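Local structure of UDP-glucose 6-dehydrogenase (3VTF) at residues L29-V34 with L177-A182; H66-G71 with K344-D349. The protein probably oxidises UDP-glucose to UDP-glucuronate with two molecules of NAD(+), and is seen here with UDP-glucose bound. One frame throughout, in Å; residues are numbered along the deposited sequence.

Contact 1: L29-V34 with L177-A182; sequences LGYVGV and LREGSA. With UPG (uridine-5'-diphosphate-glucose), chain B.
At the UDP-glucose pocket, Tyr-31 meets segment 177-182, a substrate-binding loop running into helix 182-187. Tyr-31 opens helix 31-43, directly after Gly-30 of the glycine-rich turn, a GxGxxG pattern consistent with the Rossmann-type NAD-binding domain. Its hydroxyl donates a hydrogen bond to Leu-177 O (OH to O, 3.0 Å). The donor sits above the carbonyl plane, 46° out of it. The same Leu-177 O accepts a bond from O4' of the sugar at 2.8 Å, so two hydroxyls grip one carbonyl. The Tyr-31 ring is held on both faces. Glu-179 CG lies 3.6 Å from the ring centroid, almost on the normal, as a CH-pi contact. Val-32 CG2 covers the opposite face, nearer the rim. Ala-182 CB meets the ring edge, 4.0 Å from Tyr-31 CD1. Chi1 of Tyr-31 is 91°, off the staggered +60° position, and carries the ring across to the loop. Glu-179 N donates to the phosphate oxygen O1B at 2.9 Å. With an alanine in place of Tyr-31, Leu-177 O would probably lose the tyrosine hydroxyl as a donor, and a gap would open under Glu-179 CG. Leu-177 also packs on Val-35 and His-36 of helix 31-43 and on Phe-186 of helix 182-187. The loop, which follows strand 169-172, is thus fitted between the start of helix 31-43 and helix 182-187, which it leads into.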
# COMPACT_ATOMS: atom_id res chain seq x y z
N LEU A 29 -25.96 18.02 4.53
CA LEU A 29 -26.23 17.66 3.14
C LEU A 29 -25.12 18.10 2.21
O LEU A 29 -25.43 18.64 1.18
CB LEU A 29 -27.61 18.18 2.68
CG LEU A 29 -28.82 17.62 3.49
CD1 LEU A 29 -30.15 18.37 3.21
CD2 LEU A 29 -29.00 16.10 3.28
N GLY A 30 -23.83 17.83 2.57
CA GLY A 30 -22.71 17.91 1.63
C GLY A 30 -22.88 16.72 0.67
O GLY A 30 -23.92 16.00 0.64
N TYR A 31 -21.84 16.40 -0.08
CA TYR A 31 -22.06 15.33 -1.01
C TYR A 31 -22.37 13.96 -0.33
O TYR A 31 -23.12 13.13 -0.87
CB TYR A 31 -20.97 15.28 -2.10
CG TYR A 31 -19.87 14.42 -1.74
CD1 TYR A 31 -19.85 13.10 -2.16
CD2 TYR A 31 -18.78 14.91 -0.96
CE1 TYR A 31 -18.81 12.24 -1.80
CE2 TYR A 31 -17.71 14.09 -0.59
CZ TYR A 31 -17.73 12.75 -1.01
OH TYR A 31 -16.65 11.93 -0.66
N VAL A 32 -21.75 13.69 0.80
CA VAL A 32 -22.08 12.43 1.55
C VAL A 32 -23.55 12.41 2.01
O VAL A 32 -24.30 11.50 1.70
CB VAL A 32 -21.14 12.21 2.77
CG1 VAL A 32 -21.59 10.98 3.57
CG2 VAL A 32 -19.74 11.91 2.26
N GLY A 33 -23.97 13.45 2.70
CA GLY A 33 -25.33 13.52 3.23
C GLY A 33 -26.36 13.47 2.10
O GLY A 33 -27.32 12.74 2.20
N VAL A 34 -26.17 14.27 1.05
CA VAL A 34 -27.24 14.35 0.00
C VAL A 34 -27.29 13.06 -0.82
O VAL A 34 -28.39 12.60 -1.14
CB VAL A 34 -27.08 15.61 -0.90
CG1 VAL A 34 -25.91 15.39 -1.86
CG2 VAL A 34 -28.40 15.84 -1.64
N LEU A 177 -17.66 6.82 -0.05
CA LEU A 177 -18.06 7.39 -1.31
C LEU A 177 -16.89 8.20 -1.89
O LEU A 177 -16.32 9.01 -1.18
CB LEU A 177 -19.25 8.38 -1.07
CG LEU A 177 -20.53 7.71 -0.47
CD1 LEU A 177 -21.68 8.67 -0.71
CD2 LEU A 177 -20.85 6.32 -1.08
N ARG A 178 -16.63 8.10 -3.18
CA ARG A 178 -15.74 9.10 -3.83
C ARG A 178 -16.53 10.13 -4.59
O ARG A 178 -17.53 9.83 -5.31
CB ARG A 178 -14.71 8.46 -4.77
CG ARG A 178 -14.17 7.17 -4.24
CD ARG A 178 -13.24 6.53 -5.25
NE ARG A 178 -13.94 5.90 -6.37
CZ ARG A 178 -14.59 4.75 -6.33
NH1 ARG A 178 -14.66 4.03 -5.21
NH2 ARG A 178 -15.17 4.31 -7.44
N GLU A 179 -16.08 11.37 -4.47
CA GLU A 179 -16.68 12.41 -5.27
C GLU A 179 -16.50 12.05 -6.73
O GLU A 179 -15.45 11.47 -7.13
CB GLU A 179 -16.02 13.73 -5.01
CG GLU A 179 -16.79 14.66 -4.13
CD GLU A 179 -16.19 16.07 -4.13
OE1 GLU A 179 -16.38 16.85 -5.11
OE2 GLU A 179 -15.56 16.37 -3.13
N GLY A 180 -17.50 12.37 -7.55
CA GLY A 180 -17.39 11.95 -8.95
C GLY A 180 -17.97 10.62 -9.26
O GLY A 180 -18.46 10.42 -10.36
N SER A 181 -17.98 9.70 -8.30
CA SER A 181 -18.72 8.45 -8.52
C SER A 181 -19.58 8.07 -7.24
O SER A 181 -19.68 6.94 -6.89
CB SER A 181 -17.76 7.35 -8.88
OG SER A 181 -16.71 7.24 -7.92
N ALA A 182 -20.13 9.07 -6.55
CA ALA A 182 -20.68 8.80 -5.21
C ALA A 182 -21.94 7.90 -5.32
O ALA A 182 -22.19 7.04 -4.48
CB ALA A 182 -21.03 10.13 -4.60
N1 UPG B . -4.95 11.13 -6.66
C2 UPG B . -3.58 11.04 -7.04
N3 UPG B . -3.12 9.89 -7.54
C4 UPG B . -3.96 8.79 -7.61
C5 UPG B . -5.34 8.82 -7.21
C6 UPG B . -5.79 10.05 -6.68
O2 UPG B . -2.80 12.04 -6.94
O4 UPG B . -3.46 7.69 -8.05
C1C UPG B . -5.36 12.44 -6.09
C2C UPG B . -6.57 12.97 -6.83
O2C UPG B . -6.21 13.78 -7.95
C3C UPG B . -7.27 13.81 -5.74
C4C UPG B . -6.96 13.08 -4.44
O4C UPG B . -5.90 12.16 -4.78
O3C UPG B . -6.60 15.10 -5.63
C5C UPG B . -8.15 12.27 -3.88
O5C UPG B . -8.77 11.60 -4.98
PA UPG B . -10.13 10.65 -4.70
O1A UPG B . -9.78 9.44 -3.77
O2A UPG B . -10.87 10.46 -6.06
O3A UPG B . -11.08 11.77 -4.05
PB UPG B . -12.15 11.73 -2.81
O1B UPG B . -13.51 12.07 -3.38
O2B UPG B . -11.42 12.79 -1.95
O3B UPG B . -12.30 10.26 -2.21
C1' UPG B . -11.58 9.87 -1.00
C2' UPG B . -11.56 8.35 -0.96
C3' UPG B . -13.00 7.87 -0.66
C4' UPG B . -13.44 8.52 0.68
C5' UPG B . -13.53 10.08 0.44
C6' UPG B . -13.91 10.94 1.67
O2' UPG B . -11.21 8.08 -2.38
O3' UPG B . -12.94 6.46 -0.55
O4' UPG B . -14.78 8.05 0.94
O5' UPG B . -12.14 10.43 0.19
O6' UPG B . -13.47 10.28 2.88

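Contact 2: H66-G71 with K344-D349; sequences HIYEPG and KPNTDD. With UPG (uridine-5'-diphosphate-glucose), chain B.
Tyr-68 and Asn-346 make the one hydrogen bond between loops 66-71 and 344-349. The Tyr-68 hydroxyl donates to Asn-346 OD1, with OH and OD1 3.3 Å apart. The donor stands 37° out of the amide's carbonyl plane. Ring and amide planes are 71° apart. The other contacts are van der Waals. Tyr-68 has CG anti to its backbone N (chi1 170°), which sends the ring out to Asn-346 and Thr-347. Its edge meets the backbone there: Tyr-68 CD2 is 3.9 Å from Thr-347 CA. Asn-346 ND2 lies 3.4 Å from Pro-70 CG, the two side chains running past each other in opposite directions. Asp-348 OD1 lies 3.5 Å from Tyr-68 CB. Among the charged groups, Asp-348 OD2 forms a salt bridge with Lys-379. At the pocket end, Lys-344 NZ donates to O2A of the UDP-glucose diphosphate at 2.6 Å. Its extended chain allows that reach. Asn-346 O is buried by the contact and has no partner in the model. The chemistry implies a light contact of one long hydrogen bond and van der Waals touches between the NAD-binding and UDP-binding domains, beside a charged grip on the ligand.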
# COMPACT_ATOMS: atom_id res chain seq x y z
N HIS A 66 -27.19 21.53 -5.25
CA HIS A 66 -26.31 22.69 -4.99
C HIS A 66 -24.87 22.34 -5.25
O HIS A 66 -23.97 23.14 -5.06
CB HIS A 66 -26.46 23.12 -3.51
CG HIS A 66 -26.16 21.99 -2.56
ND1 HIS A 66 -26.90 20.84 -2.54
CD2 HIS A 66 -25.14 21.82 -1.63
CE1 HIS A 66 -26.36 19.97 -1.63
NE2 HIS A 66 -25.31 20.58 -1.04
N ILE A 67 -24.60 21.14 -5.73
CA ILE A 67 -23.19 20.69 -5.88
C ILE A 67 -23.20 19.84 -7.10
O ILE A 67 -24.25 19.29 -7.46
CB ILE A 67 -22.68 19.83 -4.65
CG1 ILE A 67 -23.60 18.62 -4.35
CG2 ILE A 67 -22.43 20.73 -3.44
CD1 ILE A 67 -22.91 17.47 -3.58
N TYR A 68 -22.05 19.70 -7.74
CA TYR A 68 -22.04 18.90 -8.94
C TYR A 68 -21.63 17.49 -8.65
O TYR A 68 -20.54 17.28 -8.16
CB TYR A 68 -21.08 19.49 -9.99
CG TYR A 68 -20.92 18.55 -11.11
CD1 TYR A 68 -22.01 18.25 -11.98
CD2 TYR A 68 -19.69 17.91 -11.33
CE1 TYR A 68 -21.85 17.35 -13.03
CE2 TYR A 68 -19.54 17.01 -12.38
CZ TYR A 68 -20.62 16.77 -13.22
OH TYR A 68 -20.44 15.88 -14.19
N GLU A 69 -22.46 16.53 -9.04
CA GLU A 69 -22.11 15.13 -8.84
C GLU A 69 -22.82 14.35 -9.94
O GLU A 69 -24.05 14.47 -10.07
CB GLU A 69 -22.62 14.67 -7.45
CG GLU A 69 -22.33 13.21 -7.09
CD GLU A 69 -20.87 12.81 -7.08
OE1 GLU A 69 -19.97 13.46 -6.52
OE2 GLU A 69 -20.54 11.73 -7.59
N PRO A 70 -22.07 13.57 -10.73
CA PRO A 70 -22.62 12.92 -11.92
C PRO A 70 -23.87 12.08 -11.60
O PRO A 70 -23.81 11.19 -10.70
CB PRO A 70 -21.47 12.00 -12.39
CG PRO A 70 -20.24 12.77 -11.99
CD PRO A 70 -20.59 13.45 -10.67
N GLY A 71 -24.99 12.39 -12.28
CA GLY A 71 -26.24 11.60 -12.06
C GLY A 71 -27.08 12.05 -10.84
O GLY A 71 -28.17 11.54 -10.63
N LYS A 344 -9.71 17.11 -8.61
CA LYS A 344 -9.56 16.01 -9.54
C LYS A 344 -10.54 16.21 -10.70
O LYS A 344 -11.37 17.16 -10.64
CB LYS A 344 -9.86 14.69 -8.89
CG LYS A 344 -11.28 14.64 -8.30
CD LYS A 344 -11.45 13.24 -7.81
CE LYS A 344 -12.92 12.96 -7.70
NZ LYS A 344 -13.02 11.62 -7.06
N PRO A 345 -10.44 15.37 -11.79
CA PRO A 345 -11.32 15.58 -12.93
C PRO A 345 -12.81 15.33 -12.60
O PRO A 345 -13.15 14.53 -11.73
CB PRO A 345 -10.86 14.50 -13.94
CG PRO A 345 -9.40 14.25 -13.59
CD PRO A 345 -9.46 14.27 -12.07
N ASN A 346 -13.67 16.03 -13.34
CA ASN A 346 -15.09 15.81 -13.21
C ASN A 346 -15.73 16.21 -11.83
O ASN A 346 -16.56 15.48 -11.22
CB ASN A 346 -15.42 14.37 -13.59
CG ASN A 346 -16.80 14.29 -14.19
OD1 ASN A 346 -17.29 15.27 -14.81
ND2 ASN A 346 -17.49 13.16 -13.96
N THR A 347 -15.27 17.36 -11.33
CA THR A 347 -15.92 18.01 -10.20
C THR A 347 -15.62 19.45 -10.41
O THR A 347 -14.76 19.84 -11.26
CB THR A 347 -15.32 17.64 -8.83
OG1 THR A 347 -13.91 17.91 -8.88
CG2 THR A 347 -15.49 16.15 -8.45
N ASP A 348 -16.30 20.27 -9.63
CA ASP A 348 -16.03 21.69 -9.66
C ASP A 348 -15.43 22.13 -8.31
O ASP A 348 -15.07 23.30 -8.11
CB ASP A 348 -17.24 22.53 -10.12
CG ASP A 348 -18.41 22.47 -9.14
OD1 ASP A 348 -18.54 21.43 -8.48
OD2 ASP A 348 -19.20 23.46 -9.06
N ASP A 349 -15.26 21.16 -7.45
CA ASP A 349 -14.63 21.32 -6.13
C ASP A 349 -13.14 21.69 -6.22
O ASP A 349 -12.34 20.92 -6.82
CB ASP A 349 -14.81 19.96 -5.38
CG ASP A 349 -14.45 20.03 -3.92
OD1 ASP A 349 -13.84 21.00 -3.47
OD2 ASP A 349 -14.80 19.07 -3.20
N1 UPG B . -4.95 11.13 -6.66
C2 UPG B . -3.58 11.04 -7.04
N3 UPG B . -3.12 9.89 -7.54
C4 UPG B . -3.96 8.79 -7.61
C5 UPG B . -5.34 8.82 -7.21
C6 UPG B . -5.79 10.05 -6.68
O2 UPG B . -2.80 12.04 -6.94
O4 UPG B . -3.46 7.69 -8.05
C1C UPG B . -5.36 12.44 -6.09
C2C UPG B . -6.57 12.97 -6.83
O2C UPG B . -6.21 13.78 -7.95
C3C UPG B . -7.27 13.81 -5.74
C4C UPG B . -6.96 13.08 -4.44
O4C UPG B . -5.90 12.16 -4.78
O3C UPG B . -6.60 15.10 -5.63
C5C UPG B . -8.15 12.27 -3.88
O5C UPG B . -8.77 11.60 -4.98
PA UPG B . -10.13 10.65 -4.70
O1A UPG B . -9.78 9.44 -3.77
O2A UPG B . -10.87 10.46 -6.06
O3A UPG B . -11.08 11.77 -4.05
PB UPG B . -12.15 11.73 -2.81
O1B UPG B . -13.51 12.07 -3.38
O2B UPG B . -11.42 12.79 -1.95
O3B UPG B . -12.30 10.26 -2.21
C1' UPG B . -11.58 9.87 -1.00
C2' UPG B . -11.56 8.35 -0.96
C3' UPG B . -13.00 7.87 -0.66
C4' UPG B . -13.44 8.52 0.68
C5' UPG B . -13.53 10.08 0.44
C6' UPG B . -13.91 10.94 1.67
O2' UPG B . -11.21 8.08 -2.38
O3' UPG B . -12.94 6.46 -0.55
O4' UPG B . -14.78 8.05 0.94
O5' UPG B . -12.14 10.43 0.19
O6' UPG B . -13.47 10.28 2.88

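Contact 1, the more buried, lies within the NAD-binding domain; contact 2, at the surface, joins this domain to the UDP-binding domain. A tyrosine hydroxyl bonds the main-chain Leu-177 O in contact 1 and, in a longer bond, the side-chain amide oxygen Asn-346 OD1 in contact 2. Between the paired segments, only contact 1 has a CH-pi contact. Contact 1 uses a helix start, whereas contact 2 is loop on loop. They meet directly: Tyr-31 packs on Ile-67, and Glu-69 accepts bonds from Gly-180 N and Ala-182 N. Both reach the diphosphate of UDP-glucose, contact 1 through a backbone N-H and contact 2 through a lysine. Each domain thus gives the ligand at least one bond here.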